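Local atomic coordinates of tungstate ABC transporter, periplasmic tungstate-binding protein (PDB entry 3LR1), a protein that probably binds tungstate in the periplasm and hands it to an ABC transporter for uptake into the cell. Residues A[87-92]-A[168-173]; A[10-15]-A[58-63]. All coordinates share one frame; numbering follows the deposited sequence.

Contact 1: residues A[87-92]-A[168-173]; sequences VIVGPK and TLTDRG
Val87 and Thr170 pair across two antiparallel strands. Val87 N donates to Thr170 O at 2.9 Å, almost straight at 176°. Thr170 N returns the bond to Val87 O at 3.0 Å. Val89 and Thr168 form the next hydrogen-bonded pair through two more backbone bonds; the one from Thr168 N to Val89 O is the more bent. Between them, Ile88 and Leu169 make a non-hydrogen-bonded pair on the other face of the sheet. There Ile88 CG1 meets Leu169 CD1 at 3.9 Å.

Val87 can be followed outward from CB, where the side chain forks. CG2 sits between the backbone N and the carbonyl carbon (chi1 of CG1 -62°). From there it runs alongside Thr170 and meets Thr170 CG2 at 3.7 Å. CG1 takes the other branch and lies over one face of the Arg172 guanidinium, offset toward the rim, with Arg172 NH2 3.5 Å away. The arginine chain bends at chi3 (-65°) to bring this flat group there. Its NH2 forms a salt bridge with Asp85 and also bonds Gln190, which probably balances much of its charge.

Val89 CG2 packs against Thr168 CG2 at 3.6 Å, while Thr168 OG1 bonds Ile119 O. Helix 154-164 packs on Thr168 and Thr170, and helix 104-114 on Ile88. Asp171 N-caps helix 172-178, its side chain capping a backbone N; it also bonds Thr174 OG1 and Asn84 ND2. Strand 167-171 pairs antiparallel with 78-90 and parallel with 118-120, in the mixed sheet of a periplasmic-binding-protein fold.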
loop_
_atom_site.group_PDB
_atom_site.type_symbol
_atom_site.label_atom_id
_atom_site.label_comp_id
_atom_site.label_asym_id
_atom_site.label_seq_id
_atom_site.Cartn_x
_atom_site.Cartn_y
_atom_site.Cartn_z
ATOM N N VAL A 87 3.896 9.990 3.403
ATOM C CA VAL A 87 4.724 10.942 4.134
ATOM C C VAL A 87 6.218 10.715 3.804
ATOM O O VAL A 87 6.610 9.684 3.257
ATOM C CB VAL A 87 4.490 10.804 5.706
ATOM C CG1 VAL A 87 2.990 11.132 6.167
ATOM C CG2 VAL A 87 4.856 9.427 6.194
ATOM N N ILE A 88 7.065 11.703 4.098
ATOM C CA ILE A 88 8.493 11.536 3.961
ATOM C C ILE A 88 9.057 11.496 5.392
ATOM O O ILE A 88 8.834 12.403 6.233
ATOM C CB ILE A 88 9.205 12.621 3.077
ATOM C CG1 ILE A 88 8.500 12.746 1.695
ATOM C CG2 ILE A 88 10.771 12.299 2.939
ATOM C CD1 ILE A 88 8.869 13.921 0.813
ATOM N N VAL A 89 9.768 10.405 5.670
ATOM C CA VAL A 89 10.431 10.214 6.913
ATOM C C VAL A 89 11.946 10.272 6.717
ATOM O O VAL A 89 12.484 10.065 5.633
ATOM C CB VAL A 89 10.038 8.856 7.612
ATOM C CG1 VAL A 89 8.495 8.804 8.020
ATOM C CG2 VAL A 89 10.490 7.646 6.815
ATOM N N GLY A 90 12.616 10.571 7.805
ATOM C CA GLY A 90 14.048 10.680 7.803
ATOM C C GLY A 90 14.605 10.903 9.209
ATOM O O GLY A 90 13.858 10.944 10.172
ATOM N N PRO A 91 15.902 11.062 9.341
ATOM C CA PRO A 91 16.525 11.262 10.637
ATOM C C PRO A 91 16.019 12.461 11.405
ATOM O O PRO A 91 15.731 13.443 10.810
ATOM C CB PRO A 91 17.977 11.460 10.272
ATOM C CG PRO A 91 18.002 11.685 8.891
ATOM C CD PRO A 91 16.883 11.025 8.279
ATOM N N LYS A 92 15.906 12.375 12.708
ATOM C CA LYS A 92 15.234 13.420 13.439
ATOM C C LYS A 92 15.901 14.786 13.402
ATOM O O LYS A 92 15.306 15.761 13.773
ATOM C CB LYS A 92 14.906 13.001 14.851
ATOM C CG LYS A 92 16.011 13.059 15.851
ATOM C CD LYS A 92 15.403 12.802 17.173
ATOM C CE LYS A 92 16.395 12.501 18.242
ATOM N NZ LYS A 92 15.982 13.237 19.448
ATOM N N THR A 168 13.020 8.408 3.124
ATOM C CA THR A 168 12.228 7.569 2.274
ATOM C C THR A 168 10.783 8.066 2.257
ATOM O O THR A 168 10.307 8.682 3.257
ATOM C CB THR A 168 12.329 6.047 2.681
ATOM O OG1 THR A 168 11.788 5.261 1.597
ATOM C CG2 THR A 168 11.571 5.724 3.977
ATOM N N LEU A 169 10.102 7.790 1.140
ATOM C CA LEU A 169 8.702 8.008 0.973
ATOM C C LEU A 169 8.015 6.731 1.445
ATOM O O LEU A 169 8.361 5.627 1.003
ATOM C CB LEU A 169 8.360 8.309 -0.491
ATOM C CG LEU A 169 6.904 8.569 -0.781
ATOM C CD1 LEU A 169 6.493 10.048 -0.330
ATOM C CD2 LEU A 169 6.612 8.296 -2.285
ATOM N N THR A 170 7.113 6.882 2.417
ATOM C CA THR A 170 6.406 5.746 3.005
ATOM C C THR A 170 4.927 6.033 3.147
ATOM O O THR A 170 4.526 7.164 3.343
ATOM C CB THR A 170 7.012 5.311 4.410
ATOM O OG1 THR A 170 6.333 4.141 4.895
ATOM C CG2 THR A 170 6.894 6.399 5.471
ATOM N N ASP A 171 4.079 4.997 3.031
ATOM C CA ASP A 171 2.693 5.169 3.470
ATOM C C ASP A 171 2.712 5.312 5.031
ATOM O O ASP A 171 3.558 4.711 5.702
ATOM C CB ASP A 171 1.853 3.998 3.022
ATOM C CG ASP A 171 2.150 2.766 3.803
ATOM O OD1 ASP A 171 3.176 2.119 3.500
ATOM O OD2 ASP A 171 1.330 2.439 4.731
ATOM N N ARG A 172 1.797 6.142 5.577
ATOM C CA ARG A 172 1.769 6.448 7.001
ATOM C C ARG A 172 1.404 5.225 7.761
ATOM O O ARG A 172 1.882 5.008 8.884
ATOM C CB ARG A 172 0.747 7.515 7.265
ATOM C CG ARG A 172 0.762 8.053 8.653
ATOM C CD ARG A 172 -0.541 8.915 8.853
ATOM N NE ARG A 172 -0.548 10.104 7.992
ATOM C CZ ARG A 172 0.021 11.269 8.320
ATOM N NH1 ARG A 172 0.634 11.439 9.506
ATOM N NH2 ARG A 172 -0.057 12.294 7.493
ATOM N N GLY A 173 0.559 4.395 7.165
ATOM C CA GLY A 173 0.088 3.216 7.890
ATOM C C GLY A 173 1.241 2.334 8.314
ATOM O O GLY A 173 1.353 1.936 9.479
#

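Contact 2: residues A[10-15]-A[58-63]; sequences STTTST and VFVHAR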
loop_
_atom_site.group_PDB
_atom_site.type_symbol
_atom_site.label_atom_id
_atom_site.label_comp_id
_atom_site.label_asym_id
_atom_site.label_seq_id
_atom_site.Cartn_x
_atom_site.Cartn_y
_atom_site.Cartn_z
ATOM N N SER A 10 -5.885 -11.666 -1.514
ATOM C CA SER A 10 -4.462 -11.311 -1.684
ATOM C C SER A 10 -4.316 -9.810 -1.503
ATOM O O SER A 10 -5.199 -9.020 -1.887
ATOM C CB SER A 10 -3.862 -11.738 -3.029
ATOM O OG SER A 10 -4.454 -11.004 -4.072
ATOM N N THR A 11 -3.200 -9.443 -0.899
ATOM C CA THR A 11 -2.846 -8.037 -0.617
ATOM C C THR A 11 -1.343 -7.898 -0.542
ATOM O O THR A 11 -0.591 -8.864 -0.811
ATOM C CB THR A 11 -3.534 -7.502 0.631
ATOM O OG1 THR A 11 -3.451 -6.057 0.685
ATOM C CG2 THR A 11 -3.066 -8.117 1.912
ATOM N N THR A 12 -0.862 -6.717 -0.224
ATOM C CA THR A 12 0.576 -6.604 -0.094
ATOM C C THR A 12 1.013 -6.613 1.360
ATOM O O THR A 12 0.231 -6.287 2.266
ATOM C CB THR A 12 1.116 -5.344 -0.743
ATOM O OG1 THR A 12 0.669 -4.254 0.007
ATOM C CG2 THR A 12 0.689 -5.221 -2.183
ATOM N N THR A 13 2.251 -7.085 1.581
ATOM C CA THR A 13 2.848 -7.143 2.902
ATOM C C THR A 13 2.792 -5.786 3.567
ATOM O O THR A 13 2.582 -5.672 4.769
ATOM C CB THR A 13 4.312 -7.558 2.819
ATOM O OG1 THR A 13 4.405 -8.910 2.296
ATOM C CG2 THR A 13 4.861 -7.497 4.185
ATOM N N SER A 14 3.031 -4.758 2.773
ATOM C CA SER A 14 2.895 -3.367 3.178
ATOM C C SER A 14 1.464 -3.026 3.770
ATOM O O SER A 14 1.320 -2.450 4.854
ATOM C CB SER A 14 3.403 -2.469 1.975
ATOM O OG SER A 14 4.666 -3.012 1.320
ATOM N N THR A 15 0.401 -3.462 3.117
ATOM C CA THR A 15 -0.976 -3.288 3.638
ATOM C C THR A 15 -1.225 -4.133 4.953
ATOM O O THR A 15 -1.900 -3.740 5.893
ATOM C CB THR A 15 -1.916 -3.642 2.468
ATOM O OG1 THR A 15 -1.486 -2.866 1.309
ATOM C CG2 THR A 15 -3.374 -3.381 2.783
ATOM N N VAL A 58 -8.837 -9.368 -4.468
ATOM C CA VAL A 58 -7.554 -8.734 -4.508
ATOM C C VAL A 58 -7.708 -7.353 -3.937
ATOM O O VAL A 58 -8.600 -6.632 -4.360
ATOM C CB VAL A 58 -6.964 -8.707 -5.976
ATOM C CG1 VAL A 58 -5.676 -7.949 -6.036
ATOM C CG2 VAL A 58 -6.777 -10.131 -6.507
ATOM N N PHE A 59 -6.791 -6.955 -3.052
ATOM C CA PHE A 59 -6.855 -5.617 -2.410
ATOM C C PHE A 59 -5.457 -4.984 -2.436
ATOM O O PHE A 59 -4.557 -5.372 -1.662
ATOM C CB PHE A 59 -7.383 -5.754 -0.987
ATOM C CG PHE A 59 -7.444 -4.465 -0.207
ATOM C CD1 PHE A 59 -8.138 -3.402 -0.653
ATOM C CD2 PHE A 59 -6.810 -4.357 0.977
ATOM C CE1 PHE A 59 -8.269 -2.227 0.105
ATOM C CE2 PHE A 59 -6.921 -3.180 1.758
ATOM C CZ PHE A 59 -7.645 -2.127 1.287
ATOM N N VAL A 60 -5.268 -4.032 -3.320
ATOM C CA VAL A 60 -3.934 -3.496 -3.576
ATOM C C VAL A 60 -4.014 -2.020 -3.878
ATOM O O VAL A 60 -5.068 -1.498 -4.184
ATOM C CB VAL A 60 -3.222 -4.186 -4.755
ATOM C CG1 VAL A 60 -2.888 -5.692 -4.420
ATOM C CG2 VAL A 60 -4.016 -4.047 -6.039
ATOM N N HIS A 61 -2.898 -1.350 -3.814
ATOM C CA HIS A 61 -2.827 0.061 -4.200
ATOM C C HIS A 61 -1.820 0.058 -5.344
ATOM O O HIS A 61 -0.637 0.118 -5.124
ATOM C CB HIS A 61 -2.365 1.010 -3.021
ATOM C CG HIS A 61 -2.213 2.434 -3.458
ATOM N ND1 HIS A 61 -3.157 3.070 -4.245
ATOM C CD2 HIS A 61 -1.192 3.313 -3.329
ATOM C CE1 HIS A 61 -2.729 4.285 -4.558
ATOM N NE2 HIS A 61 -1.542 4.455 -4.019
ATOM N N ALA A 62 -2.292 0.017 -6.585
ATOM C CA ALA A 62 -1.389 -0.047 -7.772
ATOM C C ALA A 62 -2.265 0.154 -8.985
ATOM O O ALA A 62 -2.730 -0.805 -9.660
ATOM C CB ALA A 62 -0.693 -1.373 -7.848
ATOM N N ARG A 63 -2.581 1.396 -9.204
ATOM C CA ARG A 63 -3.679 1.738 -10.110
ATOM C C ARG A 63 -3.521 1.160 -11.539
ATOM O O ARG A 63 -4.446 0.535 -12.090
ATOM C CB ARG A 63 -3.855 3.271 -10.172
ATOM C CG ARG A 63 -5.026 3.723 -11.088
ATOM C CD ARG A 63 -6.312 2.854 -10.835
ATOM N NE ARG A 63 -7.478 3.639 -10.435
ATOM C CZ ARG A 63 -7.641 4.154 -9.216
ATOM N NH1 ARG A 63 -6.694 3.965 -8.291
ATOM N NH2 ARG A 63 -8.734 4.856 -8.905
#
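Thr11 reaches across to Phe59 with its hydroxyl. Thr11 OG1 donates to Phe59 O at 2.7 Å, with the donor tilted 17° from the carbonyl plane. The hydroxyl lies anti to the backbone N of Thr11 (chi1 -165°), which turns it to the neighbouring strand. One residue earlier, Phe59 N donates to Ser10 O at 2.9 Å. These two bonds hold the tight part of the contact, where strands 10-12 and 58-60 run parallel.

On the face with Ser10 and Val58, Ser10 OG touches Val58 CG2 at 3.5 Å; the same hydroxyl bonds Ala46 O. On the face with Thr11 and Phe59, the ring lies beside Thr11. Thr15, from the first turn of the next helix, crosses it obliquely and sets CG2 3.7 Å from Phe59 CE2. Tyr199 meets the ring as well.

At the last strand residues the packing thins. Thr12 CG2 and Val60 CG1 are 4.2 Å apart, and beyond them partly exposed His61 turns its ring from segment 10-15. Thr12 is the N-cap of helix 13-18, and its OG1 shares a 2.9 Å hydrogen bond with Thr15 OG1. The Thr12 side chain lies about 4 Å from a bound tungsten ion. The chemistry is thus hydroxyl-rich at a helix N terminus, which is consistent with a site for an oxyanion such as tungstate.

Overall arrangement
From the N terminus, the chain runs out along strand 6-12 and turns into helix 13-18. It then passes through strand 35-41 and helix 43-51. Contact 2 closes this first loop when strand 57-60 comes back beside strand 6-12. The chain goes on to strand 78-90, and contact 1 closes a second, longer loop when strand 167-171 returns, some 75 residues later. The two loops therefore follow in series and neither nest nor cross. The centres of the two contacts lie about 19 Å apart, and their nearest atoms about 5 Å. Contact 2 ties parallel strands near the chain's centre; contact 1 ties antiparallel strands farther out. Strand 197-204 pairs with both 57-60 and 78-90, linking the two.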